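Local coordinates for protein probable alginate O-acetylase AlgJ (Pseudomonas putida, PDB 4O8V) that probably transfers acetyl groups to the O-2 and O-3 positions of mannuronate residues during the biosynthesis of alginate, at residues D16-S21 / R112-L117; D82-Q87 / R277-K282; A160-D165 / S220-W225; D165-L170 / L179-D184. All blocks are in the same frame, centred on the assembly; numbering follows the deposited sequence. Where two conformers were deposited one is given.

Contacts 1, 3 and 4 gather on one side of the SGNH hydrolase-like domain, their centres 12 to 13 Å apart, and all touch one another. Contact 1 comes first along the chain in this group; contact 4, which shares Asp165 with contact 3, lies within the span that contact 3 brackets. Contact 3 sits at the end of strand 152-162, contact 4 in the connection between strands 152-162 and 184-193. Contact 2 stands apart, 20 to 25 Å from the others, where helix 84-94 meets the loop after strand 269-275 of the parallel sheet, yet its Arg277 touches Ser21 of contact 1. Contacts 1, 3 and 4 border the probable Ser218-His122-Asp120 triad, touched by Leu117, Tyr162, Trp225 and Asp165; Arg277 lies near it.

Contact 1 of 4, residues D16-S21 / R112-L117; sequences DQWLFS and RGQVFL
Trp18 reaches the loop 112-117 with the outer atoms of its indole in a buried contact without hydrogen bonds across it, joining the start of strand 19-21 to the loop that leads into the presumed catalytic Asp120 and His122. The six-membered part of the indole does the touching. Its CZ3 lies 3.6 Å from Leu117 O, CH2 3.9 Å from Phe116 O, and CZ2 4.1 Å from Gln114 NE2. CG placed beside the backbone N (chi1 -84°) carries the end of the ring from the residue just before strand 19-21 toward the loop. Gln114 runs extended past the indole in the opposite direction, its amide plane 40° from the ring. That amide is held by an almost straight bond within the loop: NE2 donates to Phe116 O at 3.0 Å, in the carbonyl plane and on a lone pair. Beyond the two segments, Trp18 stacks with Tyr71. With an alanine in place of Trp18, Tyr71 would probably lose its stacking partner and a gap would open beside the Phe116 and Leu117 carbonyls. Gln114 NE2 satisfies Phe116 O, and Lys64 NZ bonds both Leu117 O and Leu19 O, so the indole adds apolar cover to carbonyls already paired.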
loop_
_atom_site.group_PDB
_atom_site.type_symbol
_atom_site.label_atom_id
_atom_site.label_comp_id
_atom_site.label_asym_id
_atom_site.label_seq_id
_atom_site.Cartn_x
_atom_site.Cartn_y
_atom_site.Cartn_z
ATOM N N ASP A 16 15.097 16.566 -12.037
ATOM C CA ASP A 16 14.978 15.686 -13.207
ATOM C C ASP A 16 13.513 15.360 -13.548
ATOM O O ASP A 16 13.192 14.227 -13.959
ATOM C CB ASP A 16 15.769 14.370 -12.994
ATOM C CG ASP A 16 17.282 14.551 -13.139
ATOM O OD1 ASP A 16 17.750 15.709 -13.289
ATOM O OD2 ASP A 16 18.011 13.529 -13.099
ATOM N N GLN A 17 12.637 16.353 -13.396
ATOM C CA GLN A 17 11.207 16.209 -13.703
ATOM C C GLN A 17 10.527 15.082 -12.882
ATOM O O GLN A 17 9.583 14.439 -13.346
ATOM C CB GLN A 17 10.987 15.985 -15.221
ATOM C CG GLN A 17 11.533 17.138 -16.111
ATOM C CD GLN A 17 10.779 17.339 -17.438
ATOM O OE1 GLN A 17 10.529 16.396 -18.197
ATOM N NE2 GLN A 17 10.438 18.597 -17.728
ATOM N N TRP A 18 10.992 14.874 -11.650
ATOM C CA TRP A 18 10.284 13.999 -10.693
ATOM C C TRP A 18 9.221 14.827 -9.943
ATOM O O TRP A 18 9.443 16.007 -9.669
ATOM C CB TRP A 18 11.275 13.387 -9.692
ATOM C CG TRP A 18 11.966 12.150 -10.205
ATOM C CD1 TRP A 18 12.935 12.068 -11.180
ATOM C CD2 TRP A 18 11.719 10.819 -9.774
ATOM N NE1 TRP A 18 13.279 10.743 -11.391
ATOM C CE2 TRP A 18 12.559 9.968 -10.519
ATOM C CE3 TRP A 18 10.865 10.259 -8.812
ATOM C CZ2 TRP A 18 12.555 8.573 -10.348
ATOM C CZ3 TRP A 18 10.872 8.879 -8.640
ATOM C CH2 TRP A 18 11.709 8.058 -9.401
ATOM N N LEU A 19 8.100 14.200 -9.598
ATOM C CA LEU A 19 7.027 14.831 -8.826
ATOM C C LEU A 19 6.773 14.010 -7.580
ATOM O O LEU A 19 6.863 12.805 -7.638
ATOM C CB LEU A 19 5.742 14.898 -9.637
ATOM C CG LEU A 19 5.842 15.597 -10.982
ATOM C CD1 LEU A 19 4.484 15.486 -11.700
ATOM C CD2 LEU A 19 6.222 17.046 -10.761
ATOM N N PHE A 20 6.407 14.650 -6.478
ATOM C CA PHE A 20 6.043 13.908 -5.267
ATOM C C PHE A 20 4.694 14.391 -4.749
ATOM O O PHE A 20 4.287 15.525 -5.025
ATOM C CB PHE A 20 7.103 14.079 -4.178
ATOM C CG PHE A 20 8.471 13.543 -4.542
ATOM C CD1 PHE A 20 8.815 12.235 -4.265
ATOM C CD2 PHE A 20 9.423 14.363 -5.131
ATOM C CE1 PHE A 20 10.100 11.742 -4.587
ATOM C CE2 PHE A 20 10.704 13.875 -5.463
ATOM C CZ PHE A 20 11.036 12.563 -5.186
ATOM N N SER A 21 3.995 13.524 -4.013
ATOM C CA SER A 21 2.798 13.931 -3.273
ATOM C C SER A 21 3.185 14.782 -2.079
ATOM O O SER A 21 4.062 14.387 -1.307
ATOM C CB SER A 21 2.026 12.711 -2.763
ATOM O OG SER A 21 1.025 13.142 -1.854
ATOM N N ARG A 112 17.981 -2.175 -10.513
ATOM C CA ARG A 112 17.391 -2.814 -11.685
ATOM C C ARG A 112 16.604 -1.841 -12.569
ATOM O O ARG A 112 16.464 -2.058 -13.775
ATOM C CB ARG A 112 16.456 -3.972 -11.242
ATOM C CG ARG A 112 17.160 -5.096 -10.485
ATOM C CD ARG A 112 16.152 -5.894 -9.655
ATOM N NE ARG A 112 15.108 -6.490 -10.480
ATOM C CZ ARG A 112 14.050 -7.139 -9.994
ATOM N NH1 ARG A 112 13.901 -7.267 -8.682
ATOM N NH2 ARG A 112 13.144 -7.662 -10.817
ATOM N N GLY A 113 16.079 -0.780 -11.963
ATOM C CA GLY A 113 15.233 0.163 -12.662
ATOM C C GLY A 113 14.353 0.879 -11.653
ATOM O O GLY A 113 14.564 0.743 -10.449
ATOM N N GLN A 114 13.392 1.654 -12.142
ATOM C CA GLN A 114 12.521 2.419 -11.263
ATOM C C GLN A 114 11.605 1.483 -10.470
ATOM O O GLN A 114 10.930 0.628 -11.057
ATOM C CB GLN A 114 11.684 3.412 -12.062
ATOM C CG GLN A 114 12.530 4.589 -12.563
ATOM C CD GLN A 114 11.717 5.636 -13.290
ATOM O OE1 GLN A 114 12.160 6.171 -14.299
ATOM N NE2 GLN A 114 10.541 5.975 -12.752
ATOM N N VAL A 115 11.571 1.674 -9.153
ATOM C CA VAL A 115 10.642 0.923 -8.310
ATOM C C VAL A 115 9.417 1.790 -7.974
ATOM O O VAL A 115 8.399 1.271 -7.532
ATOM C CB VAL A 115 11.345 0.382 -7.028
ATOM C CG1 VAL A 115 12.535 -0.559 -7.401
ATOM C CG2 VAL A 115 11.805 1.487 -6.103
ATOM N N PHE A 116 9.510 3.101 -8.218
ATOM C CA PHE A 116 8.343 3.998 -8.293
ATOM C C PHE A 116 8.375 4.750 -9.620
ATOM O O PHE A 116 9.457 4.941 -10.205
ATOM C CB PHE A 116 8.321 5.052 -7.165
ATOM C CG PHE A 116 7.914 4.519 -5.816
ATOM C CD1 PHE A 116 8.840 3.861 -5.018
ATOM C CD2 PHE A 116 6.631 4.742 -5.327
ATOM C CE1 PHE A 116 8.492 3.387 -3.780
ATOM C CE2 PHE A 116 6.269 4.275 -4.081
ATOM C CZ PHE A 116 7.196 3.594 -3.305
ATOM N N LEU A 117 7.209 5.195 -10.077
ATOM C CA LEU A 117 7.112 6.045 -11.272
ATOM C C LEU A 117 7.668 7.436 -10.975
ATOM O O LEU A 117 7.577 7.903 -9.847
ATOM C CB LEU A 117 5.653 6.156 -11.734
ATOM C CG LEU A 117 5.006 4.868 -12.263
ATOM C CD1 LEU A 117 3.508 4.986 -12.183
ATOM C CD2 LEU A 117 5.399 4.635 -13.673
#

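Contact 2 of 4, residues D82-Q87 / R277-K282; sequences DDLYNQ and RYLPMK
Leu84, in the first turn of helix 84-94, drives its two methyls into the type I turn Tyr278-Met281 and against Arg277 just before it. The branches divide the work. CD2 reaches toward the proline ring, 3.9 Å from Pro280 CD and 4.0 Å from Pro280 CG, and also comes within 4.4 Å of Arg277 CA; CD1 meets Leu279 CD2 at 4.2 Å, the two leucines crossing at a slant. Both have CG anti to the backbone N (chi1 -177° for Leu84, -173° for Leu279), which extends each branch toward the other. The turn is closed by Met281 N bonding Tyr278 O at 3.1 Å, and it presents Leu279 and Pro280 side by side; residue 281 is a selenomethionine. Arg277 turns its side chain the other way, its guanidinium lying over Tyr278 CE2 and its NE in a salt bridge with Glu23. On the helix side, Asn86 ND2 donates to Asp83 OD2 at 2.8 Å, a side-chain bond that is not a helix cap. Met35 of helix 31-51 packs on Leu84, Leu279 and Pro280 alike, and Arg66 of helix 64-67 touches Leu84, so the loop leaving strand 269-275 is wedged between helices 31-51 and 84-94.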
loop_
_atom_site.group_PDB
_atom_site.type_symbol
_atom_site.label_atom_id
_atom_site.label_comp_id
_atom_site.label_asym_id
_atom_site.label_seq_id
_atom_site.Cartn_x
_atom_site.Cartn_y
_atom_site.Cartn_z
ATOM N N ASP A 82 10.451 12.347 8.861
ATOM C CA ASP A 82 11.835 11.866 8.968
ATOM C C ASP A 82 11.926 10.370 9.297
ATOM O O ASP A 82 12.637 9.622 8.640
ATOM C CB ASP A 82 12.599 12.649 10.026
ATOM C CG ASP A 82 12.996 14.041 9.557
ATOM O OD1 ASP A 82 12.917 14.321 8.342
ATOM O OD2 ASP A 82 13.407 14.841 10.419
ATOM N N ASP A 83 11.201 9.934 10.316
ATOM C CA ASP A 83 11.330 8.550 10.758
ATOM C C ASP A 83 9.982 7.843 10.881
ATOM O O ASP A 83 9.827 6.918 11.689
ATOM C CB ASP A 83 12.075 8.491 12.091
ATOM C CG ASP A 83 12.788 7.156 12.301
ATOM O OD1 ASP A 83 13.356 6.625 11.306
ATOM O OD2 ASP A 83 12.776 6.647 13.453
ATOM N N LEU A 84 9.034 8.270 10.048
ATOM C CA LEU A 84 7.653 7.776 10.104
ATOM C C LEU A 84 7.561 6.279 9.772
ATOM O O LEU A 84 6.842 5.534 10.443
ATOM C CB LEU A 84 6.769 8.579 9.148
ATOM C CG LEU A 84 5.264 8.271 9.117
ATOM C CD1 LEU A 84 4.664 8.318 10.508
ATOM C CD2 LEU A 84 4.564 9.292 8.206
ATOM N N TYR A 85 8.290 5.851 8.741
ATOM C CA TYR A 85 8.303 4.452 8.354
ATOM C C TYR A 85 8.762 3.568 9.515
ATOM O O TYR A 85 8.069 2.621 9.879
ATOM C CB TYR A 85 9.202 4.255 7.122
ATOM C CG TYR A 85 9.358 2.818 6.677
ATOM C CD1 TYR A 85 8.411 2.214 5.853
ATOM C CD2 TYR A 85 10.450 2.060 7.095
ATOM C CE1 TYR A 85 8.551 0.894 5.446
ATOM C CE2 TYR A 85 10.610 0.742 6.692
ATOM C CZ TYR A 85 9.647 0.160 5.875
ATOM O OH TYR A 85 9.828 -1.151 5.489
ATOM N N ASN A 86 9.903 3.919 10.112
ATOM C CA ASN A 86 10.469 3.207 11.246
ATOM C C ASN A 86 9.529 3.189 12.450
ATOM O O ASN A 86 9.340 2.152 13.086
ATOM C CB ASN A 86 11.811 3.848 11.638
ATOM C CG ASN A 86 12.499 3.147 12.808
ATOM O OD1 ASN A 86 12.714 1.930 12.803
ATOM N ND2 ASN A 86 12.859 3.920 13.812
ATOM N N GLN A 87 8.938 4.337 12.766
ATOM C CA GLN A 87 8.028 4.404 13.905
ATOM C C GLN A 87 6.735 3.628 13.658
ATOM O O GLN A 87 6.172 3.057 14.594
ATOM C CB GLN A 87 7.721 5.865 14.257
ATOM C CG GLN A 87 8.909 6.609 14.882
ATOM C CD GLN A 87 9.381 6.003 16.223
ATOM O OE1 GLN A 87 8.610 5.349 16.940
ATOM N NE2 GLN A 87 10.651 6.225 16.557
ATOM N N ARG A 277 2.437 7.333 4.562
ATOM C CA ARG A 277 1.979 8.709 4.700
ATOM C C ARG A 277 0.559 8.829 5.258
ATOM O O ARG A 277 0.166 9.901 5.694
ATOM C CB ARG A 277 2.046 9.440 3.351
ATOM C CG ARG A 277 0.934 9.052 2.352
ATOM C CD ARG A 277 1.210 9.744 1.006
ATOM N NE ARG A 277 0.123 9.673 0.027
ATOM C CZ ARG A 277 0.102 8.807 -0.986
ATOM N NH1 ARG A 277 1.083 7.922 -1.114
ATOM N NH2 ARG A 277 -0.899 8.815 -1.859
ATOM N N TYR A 278 -0.201 7.738 5.228
ATOM C CA TYR A 278 -1.579 7.759 5.731
ATOM C C TYR A 278 -1.676 7.640 7.247
ATOM O O TYR A 278 -2.737 7.891 7.810
ATOM C CB TYR A 278 -2.412 6.631 5.101
ATOM C CG TYR A 278 -2.754 6.860 3.645
ATOM C CD1 TYR A 278 -3.754 7.762 3.273
ATOM C CD2 TYR A 278 -2.064 6.187 2.644
ATOM C CE1 TYR A 278 -4.057 7.979 1.934
ATOM C CE2 TYR A 278 -2.358 6.397 1.312
ATOM C CZ TYR A 278 -3.354 7.288 0.959
ATOM O OH TYR A 278 -3.635 7.482 -0.381
ATOM N N LEU A 279 -0.599 7.230 7.913
ATOM C CA LEU A 279 -0.687 6.992 9.360
ATOM C C LEU A 279 -1.026 8.277 10.148
ATOM O O LEU A 279 -1.856 8.242 11.057
ATOM C CB LEU A 279 0.612 6.374 9.894
ATOM C CG LEU A 279 0.551 5.939 11.370
ATOM C CD1 LEU A 279 -0.486 4.854 11.584
ATOM C CD2 LEU A 279 1.911 5.472 11.846
ATOM N N PRO A 280 -0.412 9.422 9.795
ATOM C CA PRO A 280 -0.836 10.595 10.570
ATOM C C PRO A 280 -1.947 11.401 9.899
ATOM O O PRO A 280 -2.065 12.595 10.169
ATOM C CB PRO A 280 0.444 11.413 10.672
ATOM C CG PRO A 280 1.179 11.107 9.392
ATOM C CD PRO A 280 0.822 9.687 9.024
HETATM N N MSE A 281 -2.752 10.751 9.061
HETATM C CA MSE A 281 -3.865 11.417 8.381
HETATM C C MSE A 281 -5.226 11.021 8.947
HETATM O O MSE A 281 -5.437 9.884 9.361
HETATM C CB MSE A 281 -3.813 11.131 6.874
HETATM C CG MSE A 281 -2.603 11.766 6.212
HETATM SE SE MSE A 281 -2.425 11.367 4.275
HETATM C CE MSE A 281 -4.016 12.376 3.712
ATOM N N LYS A 282 -6.161 11.966 8.939
ATOM C CA LYS A 282 -7.489 11.710 9.500
ATOM C C LYS A 282 -8.319 10.831 8.583
ATOM O O LYS A 282 -8.276 10.952 7.370
ATOM C CB LYS A 282 -8.219 13.024 9.777
ATOM C CG LYS A 282 -9.552 12.853 10.490
ATOM C CD LYS A 282 -9.592 13.677 11.781
ATOM C CE LYS A 282 -10.990 13.753 12.380
ATOM N NZ LYS A 282 -11.886 14.659 11.608
#

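Contact 3 of 4, residues A160-D165 / S220-W225; sequences APYKGD and SANPHW
An aromatic cluster beside the probable catalytic triad brings Tyr162, at the end of strand 152-162, against His224 and Trp225, which follow helix 218-221. Trp225 turns an edge to the tyrosine: the rings stand perpendicular in an offset edge-to-face pair, centroids 5.7 Å apart, with Trp225 CH2 3.8 Å from Tyr162 CE2. His224 comes to the other ortho-phenolic carbon, its CD2 3.7 Å from Tyr162 CE1, the planes 72° apart in an oblique pairing. Tyr162 gets there with CG anti to the backbone N (chi1 178°), which carries the ring out toward His224 and Trp225. His224 CB in turn lies 3.6 Å above the plane of Trp225, toward its rim. Asn222 OD1 accepts from His224 N at 2.9 Å, an Asx turn that sets the histidine's backbone; its ND2 donates to a water 2.7 Å away. That water also approaches Tyr162 OH, but too closely for the link to be other than doubtful. A leucine in place of Tyr162 would probably deprive the Trp225 edge of its aromatic face and leave His224 less firmly placed. Trp225 also stacks on the putative proton acceptor His122, and Tyr162 touches Asp120. Leu186 of the partner strand 184-193 packs on all three aromatic residues, so the cluster bridges that antiparallel pair and the segment after helix 218-221.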
loop_
_atom_site.group_PDB
_atom_site.type_symbol
_atom_site.label_atom_id
_atom_site.label_comp_id
_atom_site.label_asym_id
_atom_site.label_seq_id
_atom_site.Cartn_x
_atom_site.Cartn_y
_atom_site.Cartn_z
ATOM N N ALA A 160 4.152 1.604 -23.018
ATOM C CA ALA A 160 3.576 2.811 -23.617
ATOM C C ALA A 160 3.659 3.958 -22.625
ATOM O O ALA A 160 3.781 3.721 -21.411
ATOM C CB ALA A 160 2.116 2.572 -24.041
ATOM N N PRO A 161 3.580 5.208 -23.119
ATOM C CA PRO A 161 3.594 6.329 -22.173
ATOM C C PRO A 161 2.435 6.293 -21.180
ATOM O O PRO A 161 1.365 5.748 -21.463
ATOM C CB PRO A 161 3.466 7.568 -23.078
ATOM C CG PRO A 161 3.913 7.133 -24.426
ATOM C CD PRO A 161 3.538 5.664 -24.526
ATOM N N TYR A 162 2.666 6.878 -20.014
ATOM C CA TYR A 162 1.650 6.931 -18.969
ATOM C C TYR A 162 1.712 8.305 -18.278
ATOM O O TYR A 162 2.775 8.701 -17.800
ATOM C CB TYR A 162 1.870 5.792 -17.967
ATOM C CG TYR A 162 0.868 5.811 -16.832
ATOM C CD1 TYR A 162 -0.436 5.391 -17.033
ATOM C CD2 TYR A 162 1.221 6.300 -15.577
ATOM C CE1 TYR A 162 -1.376 5.445 -16.006
ATOM C CE2 TYR A 162 0.286 6.356 -14.544
ATOM C CZ TYR A 162 -0.993 5.921 -14.763
ATOM O OH TYR A 162 -1.915 5.963 -13.733
ATOM N N LYS A 163 0.592 9.032 -18.254
ATOM C CA LYS A 163 0.521 10.326 -17.567
ATOM C C LYS A 163 0.254 10.092 -16.087
ATOM O O LYS A 163 -0.786 9.548 -15.741
ATOM C CB LYS A 163 -0.586 11.218 -18.154
ATOM C CG LYS A 163 -0.534 12.657 -17.611
ATOM C CD LYS A 163 -1.518 13.585 -18.306
ATOM C CE LYS A 163 -2.602 14.061 -17.353
ATOM N NZ LYS A 163 -3.565 14.976 -18.030
ATOM N N GLY A 164 1.192 10.501 -15.229
ATOM C CA GLY A 164 1.123 10.212 -13.800
ATOM C C GLY A 164 0.058 11.003 -13.051
ATOM O O GLY A 164 -0.341 12.110 -13.461
ATOM N N ASP A 165 -0.402 10.444 -11.929
ATOM C CA ASP A 165 -1.527 11.034 -11.222
ATOM C C ASP A 165 -1.158 12.410 -10.654
ATOM O O ASP A 165 -2.003 13.276 -10.547
ATOM C CB ASP A 165 -2.063 10.073 -10.119
ATOM C CG ASP A 165 -1.022 9.664 -9.061
ATOM O OD1 ASP A 165 0.196 9.945 -9.165
ATOM O OD2 ASP A 165 -1.441 8.983 -8.085
ATOM N N SER A 220 -3.084 -1.101 -4.619
ATOM C CA SER A 220 -3.579 -2.475 -4.773
ATOM C C SER A 220 -4.760 -2.580 -5.716
ATOM O O SER A 220 -4.981 -3.631 -6.304
ATOM C CB SER A 220 -4.012 -3.052 -3.410
ATOM O OG SER A 220 -2.907 -3.200 -2.541
ATOM N N ALA A 221 -5.557 -1.515 -5.820
ATOM C CA ALA A 221 -6.763 -1.578 -6.636
ATOM C C ALA A 221 -6.494 -1.382 -8.112
ATOM O O ALA A 221 -7.257 -1.842 -8.945
ATOM C CB ALA A 221 -7.798 -0.526 -6.164
ATOM N N ASN A 222 -5.434 -0.662 -8.439
ATOM C CA ASN A 222 -5.171 -0.295 -9.828
ATOM C C ASN A 222 -4.431 -1.432 -10.567
ATOM O O ASN A 222 -3.301 -1.763 -10.213
ATOM C CB ASN A 222 -4.347 1.023 -9.865
ATOM C CG ASN A 222 -4.250 1.610 -11.249
ATOM O OD1 ASN A 222 -4.255 0.877 -12.236
ATOM N ND2 ASN A 222 -4.165 2.952 -11.334
ATOM N N PRO A 223 -5.071 -2.020 -11.589
ATOM C CA PRO A 223 -4.484 -3.111 -12.373
ATOM C C PRO A 223 -3.110 -2.757 -12.969
ATOM O O PRO A 223 -2.318 -3.665 -13.246
ATOM C CB PRO A 223 -5.509 -3.328 -13.500
ATOM C CG PRO A 223 -6.809 -2.843 -12.933
ATOM C CD PRO A 223 -6.414 -1.655 -12.081
ATOM N N HIS A 224 -2.822 -1.474 -13.168
ATOM C CA HIS A 224 -1.567 -1.105 -13.838
ATOM C C HIS A 224 -0.327 -1.589 -13.074
ATOM O O HIS A 224 0.695 -1.873 -13.691
ATOM C CB HIS A 224 -1.454 0.424 -14.031
ATOM C CG HIS A 224 -2.266 0.974 -15.165
ATOM N ND1 HIS A 224 -2.417 0.326 -16.371
ATOM C CD2 HIS A 224 -2.938 2.145 -15.285
ATOM C CE1 HIS A 224 -3.167 1.059 -17.175
ATOM N NE2 HIS A 224 -3.503 2.165 -16.536
ATOM N N TRP A 225 -0.398 -1.666 -11.744
ATOM C CA TRP A 225 0.786 -2.041 -10.960
ATOM C C TRP A 225 0.844 -3.563 -10.765
ATOM O O TRP A 225 1.848 -4.083 -10.288
ATOM C CB TRP A 225 0.815 -1.306 -9.605
ATOM C CG TRP A 225 0.190 0.083 -9.671
ATOM C CD1 TRP A 225 -0.760 0.614 -8.825
ATOM C CD2 TRP A 225 0.451 1.092 -10.664
ATOM N NE1 TRP A 225 -1.085 1.906 -9.230
ATOM C CE2 TRP A 225 -0.372 2.207 -10.363
ATOM C CE3 TRP A 225 1.291 1.156 -11.786
ATOM C CZ2 TRP A 225 -0.376 3.366 -11.144
ATOM C CZ3 TRP A 225 1.287 2.307 -12.556
ATOM C CH2 TRP A 225 0.455 3.394 -12.240
HETATM O O HOH W 1 -3.855 4.524 -13.459
#

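Contact 4 of 4, residues D165-L170 / L179-D184; sequences DLTNFL and LLPAPD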
loop_
_atom_site.group_PDB
_atom_site.type_symbol
_atom_site.label_atom_id
_atom_site.label_comp_id
_atom_site.label_asym_id
_atom_site.label_seq_id
_atom_site.Cartn_x
_atom_site.Cartn_y
_atom_site.Cartn_z
ATOM N N ASP A 165 -0.402 10.444 -11.929
ATOM C CA ASP A 165 -1.527 11.034 -11.222
ATOM C C ASP A 165 -1.158 12.410 -10.654
ATOM O O ASP A 165 -2.003 13.276 -10.547
ATOM C CB ASP A 165 -2.063 10.073 -10.119
ATOM C CG ASP A 165 -1.022 9.664 -9.061
ATOM O OD1 ASP A 165 0.196 9.945 -9.165
ATOM O OD2 ASP A 165 -1.441 8.983 -8.085
ATOM N N LEU A 166 0.120 12.620 -10.359
ATOM C CA LEU A 166 0.575 13.901 -9.822
ATOM C C LEU A 166 0.571 15.055 -10.830
ATOM O O LEU A 166 0.485 16.224 -10.443
ATOM C CB LEU A 166 1.973 13.740 -9.234
ATOM C CG LEU A 166 1.961 12.904 -7.960
ATOM C CD1 LEU A 166 3.384 12.452 -7.615
ATOM C CD2 LEU A 166 1.299 13.680 -6.796
ATOM N N THR A 167 0.660 14.743 -12.118
ATOM C CA THR A 167 0.708 15.806 -13.116
ATOM C C THR A 167 -0.585 16.614 -13.112
ATOM O O THR A 167 -0.588 17.777 -13.483
ATOM C CB THR A 167 0.942 15.255 -14.511
ATOM O OG1 THR A 167 -0.257 14.618 -14.956
ATOM C CG2 THR A 167 2.057 14.238 -14.479
ATOM N N ASN A 168 -1.677 16.004 -12.659
ATOM C CA ASN A 168 -2.964 16.692 -12.646
ATOM C C ASN A 168 -3.098 17.697 -11.507
ATOM O O ASN A 168 -4.008 18.533 -11.507
ATOM C CB ASN A 168 -4.094 15.668 -12.585
ATOM C CG ASN A 168 -4.181 14.841 -13.852
ATOM O OD1 ASN A 168 -4.815 15.247 -14.837
ATOM N ND2 ASN A 168 -3.509 13.688 -13.849
ATOM N N PHE A 169 -2.192 17.620 -10.539
ATOM C CA PHE A 169 -2.162 18.592 -9.456
ATOM C C PHE A 169 -1.275 19.770 -9.780
ATOM O O PHE A 169 -1.269 20.773 -9.066
ATOM C CB PHE A 169 -1.697 17.932 -8.164
ATOM C CG PHE A 169 -2.694 16.984 -7.601
ATOM C CD1 PHE A 169 -3.733 17.450 -6.804
ATOM C CD2 PHE A 169 -2.623 15.635 -7.892
ATOM C CE1 PHE A 169 -4.672 16.573 -6.285
ATOM C CE2 PHE A 169 -3.557 14.749 -7.379
ATOM C CZ PHE A 169 -4.582 15.219 -6.574
ATOM N N LEU A 170 -0.526 19.664 -10.869
ATOM C CA LEU A 170 0.278 20.793 -11.306
ATOM C C LEU A 170 -0.613 21.898 -11.852
ATOM O O LEU A 170 -1.608 21.622 -12.523
ATOM C CB LEU A 170 1.281 20.373 -12.377
ATOM C CG LEU A 170 2.467 19.507 -11.962
ATOM C CD1 LEU A 170 3.121 18.958 -13.213
ATOM C CD2 LEU A 170 3.456 20.324 -11.134
ATOM N N LEU A 179 5.197 22.995 -20.031
ATOM C CA LEU A 179 6.027 22.851 -18.842
ATOM C C LEU A 179 5.857 21.514 -18.114
ATOM O O LEU A 179 6.639 21.219 -17.218
ATOM C CB LEU A 179 5.735 23.979 -17.859
ATOM C CG LEU A 179 6.482 25.311 -18.010
ATOM C CD1 LEU A 179 6.704 25.706 -19.465
ATOM C CD2 LEU A 179 5.711 26.391 -17.281
ATOM N N LEU A 180 4.832 20.732 -18.468
ATOM C CA LEU A 180 4.593 19.429 -17.827
ATOM C C LEU A 180 5.802 18.523 -17.979
ATOM O O LEU A 180 6.464 18.561 -19.011
ATOM C CB LEU A 180 3.366 18.735 -18.428
ATOM C CG LEU A 180 2.030 19.463 -18.257
ATOM C CD1 LEU A 180 0.969 18.865 -19.177
ATOM C CD2 LEU A 180 1.592 19.385 -16.799
ATOM N N PRO A 181 6.095 17.703 -16.957
ATOM C CA PRO A 181 7.171 16.713 -17.085
ATOM C C PRO A 181 6.861 15.678 -18.161
ATOM O O PRO A 181 5.694 15.454 -18.488
ATOM C CB PRO A 181 7.219 16.058 -15.700
ATOM C CG PRO A 181 5.843 16.243 -15.163
ATOM C CD PRO A 181 5.407 17.590 -15.658
ATOM N N ALA A 182 7.903 15.097 -18.749
ATOM C CA ALA A 182 7.721 13.984 -19.677
ATOM C C ALA A 182 6.895 12.877 -19.009
ATOM O O ALA A 182 7.090 12.585 -17.830
ATOM C CB ALA A 182 9.080 13.429 -20.139
ATOM N N PRO A 183 5.966 12.272 -19.754
ATOM C CA PRO A 183 5.256 11.112 -19.207
ATOM C C PRO A 183 6.215 9.998 -18.814
ATOM O O PRO A 183 7.276 9.853 -19.438
ATOM C CB PRO A 183 4.362 10.664 -20.365
ATOM C CG PRO A 183 4.257 11.845 -21.256
ATOM C CD PRO A 183 5.530 12.602 -21.121
ATOM N N ASP A 184 5.845 9.215 -17.801
ATOM C CA ASP A 184 6.520 7.949 -17.530
ATOM C C ASP A 184 6.302 6.982 -18.683
ATOM O O ASP A 184 5.463 7.215 -19.548
ATOM C CB ASP A 184 5.985 7.293 -16.240
ATOM C CG ASP A 184 6.607 7.867 -14.982
ATOM O OD1 ASP A 184 7.700 7.398 -14.575
ATOM O OD2 ASP A 184 5.985 8.759 -14.374
#
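The puckered pyrrolidine ring of Pro181 is met at two of its corners: Leu170 CD1 lies 3.6 Å from Pro181 CD, while Thr167 CG2 comes to 4.3 Å from Pro181 CG. The same Leu170 methyl touches a second partner, Leu180 CD2, at 3.9 Å; here the two leucine side chains slide past each other in opposite directions. Leu180 CD2 also lies 4.3 Å from the backbone O of Thr167, and both partners, carbonyl and leucine, lie on the same side of the methyl. In Leu170, CG sits beside the backbone N and anti to the carbonyl carbon (chi1 -71°), which aims the branch at Leu180 and Pro181. Thr167 splits its side chain: with chi1 at 73° the OG1 turns back to hydrogen bond Gly164 O, and the methyl is left to face the proline. Both segments belong to the long excursion between strands 152-162 and 184-193 of the two-stranded antiparallel sheet, and the contact draws its outgoing and returning arms together. The outgoing arm 165-169 has helical backbone angles without regular helical bonding; Phe169 N bonds Leu166 O at 3.0 Å and Leu170 N bonds Thr167 O at 3.2 Å. On the apolar side Leu19 of strand 19-21 packs against Thr167, Leu170 and Pro181. Polar ties hold the ends: Asp165 N bonds Asp120 OD2 of the presumed triad, and Asp184 OD1 accepts from Arg118 N.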